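Local coordinates for protein bradavidin 2 (Bradyrhizobium japonicum, PDB 4GGZ) that binds biotin inside an eight-stranded antiparallel beta barrel of the avidin family, at residues C72-R77 and W91-V96. Numbering follows the deposited sequence. Where two conformers were deposited one is given.
Sequences CNSFTR and WTLFYV. With BTN (biotin), chain E.
Residues 74-77 and 91-96 are paired strands of a beta hairpin in the avidin barrel, and the face bearing Ser74, Thr76 and Leu93 lines the biotin pocket, where the Trp91 indole meets biotin as well. Phe75 with Phe94 and Arg77 with Thr92 are antiparallel hydrogen-bonded pairs, each closed by two backbone bonds; Phe94 N to Phe75 O, at 2.8 Å, is the shortest. Beyond them Val96 N gives a nearly straight bond to Asn73 O, where a G1 bulge formed by Asn73 and Ser74 against Phe69 begins the strand.

On the pocket side, Ser74 suits its place because a small hydroxyl can reach the ligand without crowding it: OG, set between the backbone N and carbonyl carbon (chi1 70°), donates to biotin carboxylate O12 at 2.7 Å. Thr76 turns OG1 to biotin S1, 3.4 Å away, and this buried hydroxyl has no hydrogen-bonding partner in the model; its methyl CG2 packs on Trp91 CB. The broad, flat indole of Trp91 suits the apolar part of the bicyclic ring system, with biotin C6 lying over the indole centre, 3.4 Å above its plane. Asn18, Asn40 and Asp109 are among the residues that bind biotin from other parts of the barrel.

On the opposite face the partly exposed rings of Phe75 and Phe94 pack together, inclined by only 13° but displaced laterally, with little stacking; Phe94 CB makes a CH-pi contact, 3.8 Å from the Phe75 ring centroid. A water joins the turn before one strand to the end of the other, donating to Cys72 O at 2.7 Å and Val96 O at 3.0 Å.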
# COMPACT_ATOMS: atom_id res chain seq x y z
N CYS A 72 -2.40 -14.02 -4.74
CA CYS A 72 -1.08 -13.98 -5.37
C CYS A 72 0.03 -14.55 -4.44
O CYS A 72 1.21 -14.56 -4.79
CB CYS A 72 -0.77 -12.53 -5.79
SG CYS A 72 -1.86 -11.91 -7.17
N ASN A 73 -0.36 -15.03 -3.27
CA ASN A 73 0.60 -15.58 -2.32
C ASN A 73 1.72 -14.58 -1.99
O ASN A 73 2.91 -14.93 -1.86
CB ASN A 73 1.16 -16.90 -2.86
CG ASN A 73 1.50 -17.89 -1.76
OD1 ASN A 73 1.94 -19.02 -2.05
ND2 ASN A 73 1.34 -17.48 -0.49
N SER A 74 1.33 -13.32 -1.86
CA SER A 74 2.31 -12.26 -1.66
C SER A 74 1.77 -11.20 -0.71
O SER A 74 0.56 -11.16 -0.45
CB SER A 74 2.69 -11.66 -3.02
OG SER A 74 1.61 -10.91 -3.57
N PHE A 75 2.66 -10.39 -0.14
CA PHE A 75 2.27 -9.17 0.54
C PHE A 75 3.28 -8.06 0.28
O PHE A 75 4.44 -8.34 -0.01
CB PHE A 75 2.06 -9.40 2.06
CG PHE A 75 3.34 -9.69 2.84
CD1 PHE A 75 4.03 -8.66 3.46
CD2 PHE A 75 3.84 -11.00 2.96
CE1 PHE A 75 5.19 -8.91 4.18
CE2 PHE A 75 5.00 -11.24 3.68
CZ PHE A 75 5.66 -10.19 4.28
N THR A 76 2.84 -6.81 0.42
CA THR A 76 3.75 -5.68 0.25
C THR A 76 3.74 -4.78 1.47
O THR A 76 2.69 -4.58 2.05
CB THR A 76 3.32 -4.89 -1.00
OG1 THR A 76 3.42 -5.76 -2.12
CG2 THR A 76 4.20 -3.65 -1.22
N ARG A 77 4.92 -4.29 1.88
CA ARG A 77 5.03 -3.29 2.94
C ARG A 77 5.53 -1.98 2.34
O ARG A 77 6.64 -1.97 1.78
CB ARG A 77 6.01 -3.79 4.01
CG ARG A 77 5.98 -2.97 5.29
CD ARG A 77 6.76 -3.65 6.39
NE ARG A 77 6.54 -2.99 7.68
CZ ARG A 77 7.28 -1.98 8.12
NH1 ARG A 77 8.26 -1.49 7.38
NH2 ARG A 77 7.03 -1.44 9.31
N TRP A 91 8.69 0.44 -1.18
CA TRP A 91 7.98 -0.77 -0.82
C TRP A 91 8.84 -2.00 -1.08
O TRP A 91 9.73 -1.99 -1.94
CB TRP A 91 6.61 -0.90 -1.55
CG TRP A 91 6.71 -0.79 -3.10
CD1 TRP A 91 6.49 0.33 -3.84
CD2 TRP A 91 7.08 -1.83 -4.04
NE1 TRP A 91 6.72 0.07 -5.19
CE2 TRP A 91 7.08 -1.24 -5.34
CE3 TRP A 91 7.44 -3.19 -3.91
CZ2 TRP A 91 7.39 -1.97 -6.49
CZ3 TRP A 91 7.73 -3.92 -5.06
CH2 TRP A 91 7.73 -3.29 -6.35
N THR A 92 8.51 -3.05 -0.34
CA THR A 92 9.05 -4.38 -0.59
C THR A 92 7.89 -5.36 -0.72
O THR A 92 6.98 -5.36 0.10
CB THR A 92 10.14 -4.82 0.44
OG1 THR A 92 10.43 -6.21 0.26
CG2 THR A 92 9.71 -4.57 1.88
N LEU A 93 7.94 -6.17 -1.78
CA LEU A 93 6.89 -7.16 -2.06
C LEU A 93 7.50 -8.50 -1.76
O LEU A 93 8.50 -8.86 -2.37
CB LEU A 93 6.43 -7.05 -3.54
CG LEU A 93 5.57 -8.17 -4.15
CD1 LEU A 93 4.18 -8.16 -3.63
CD2 LEU A 93 5.49 -8.07 -5.71
N PHE A 94 6.96 -9.19 -0.75
CA PHE A 94 7.42 -10.51 -0.35
C PHE A 94 6.51 -11.53 -0.95
O PHE A 94 5.29 -11.50 -0.72
CB PHE A 94 7.36 -10.64 1.17
CG PHE A 94 8.16 -9.58 1.92
CD1 PHE A 94 7.62 -8.31 2.14
CD2 PHE A 94 9.42 -9.87 2.41
CE1 PHE A 94 8.33 -7.34 2.84
CE2 PHE A 94 10.15 -8.91 3.11
CZ PHE A 94 9.59 -7.63 3.34
N TYR A 95 7.05 -12.46 -1.73
CA TYR A 95 6.17 -13.45 -2.35
C TYR A 95 6.71 -14.88 -2.19
O TYR A 95 7.91 -15.06 -2.07
CB TYR A 95 5.88 -13.10 -3.81
CG TYR A 95 7.06 -13.10 -4.77
CD1 TYR A 95 7.97 -12.03 -4.80
CD2 TYR A 95 7.27 -14.17 -5.63
CE1 TYR A 95 9.06 -12.01 -5.73
CE2 TYR A 95 8.33 -14.17 -6.56
CZ TYR A 95 9.22 -13.11 -6.60
OH TYR A 95 10.26 -13.11 -7.51
N VAL A 96 5.80 -15.85 -2.12
CA VAL A 96 6.17 -17.26 -2.15
C VAL A 96 5.96 -17.66 -3.60
O VAL A 96 4.84 -17.64 -4.12
CB VAL A 96 5.28 -18.10 -1.22
CG1 VAL A 96 5.58 -19.60 -1.36
CG2 VAL A 96 5.47 -17.67 0.23
C11 BTN E . 1.50 -9.51 -6.77
O11 BTN E . 1.83 -9.22 -7.96
O12 BTN E . 2.10 -10.43 -6.16
C10 BTN E . 0.37 -8.80 -6.05
C9 BTN E . 0.18 -7.33 -6.48
C8 BTN E . 1.42 -6.51 -6.09
C7 BTN E . 1.26 -5.03 -6.51
C2 BTN E . 2.51 -4.22 -6.11
S1 BTN E . 2.45 -3.61 -4.54
C6 BTN E . 3.88 -2.56 -4.92
C5 BTN E . 3.63 -2.01 -6.33
N1 BTN E . 2.83 -0.81 -6.28
C3 BTN E . 1.64 -1.02 -6.85
O3 BTN E . 0.71 -0.03 -6.96
N2 BTN E . 1.49 -2.25 -7.28
C4 BTN E . 2.72 -3.00 -7.02
O HOH W 1 3.58 -15.39 -5.74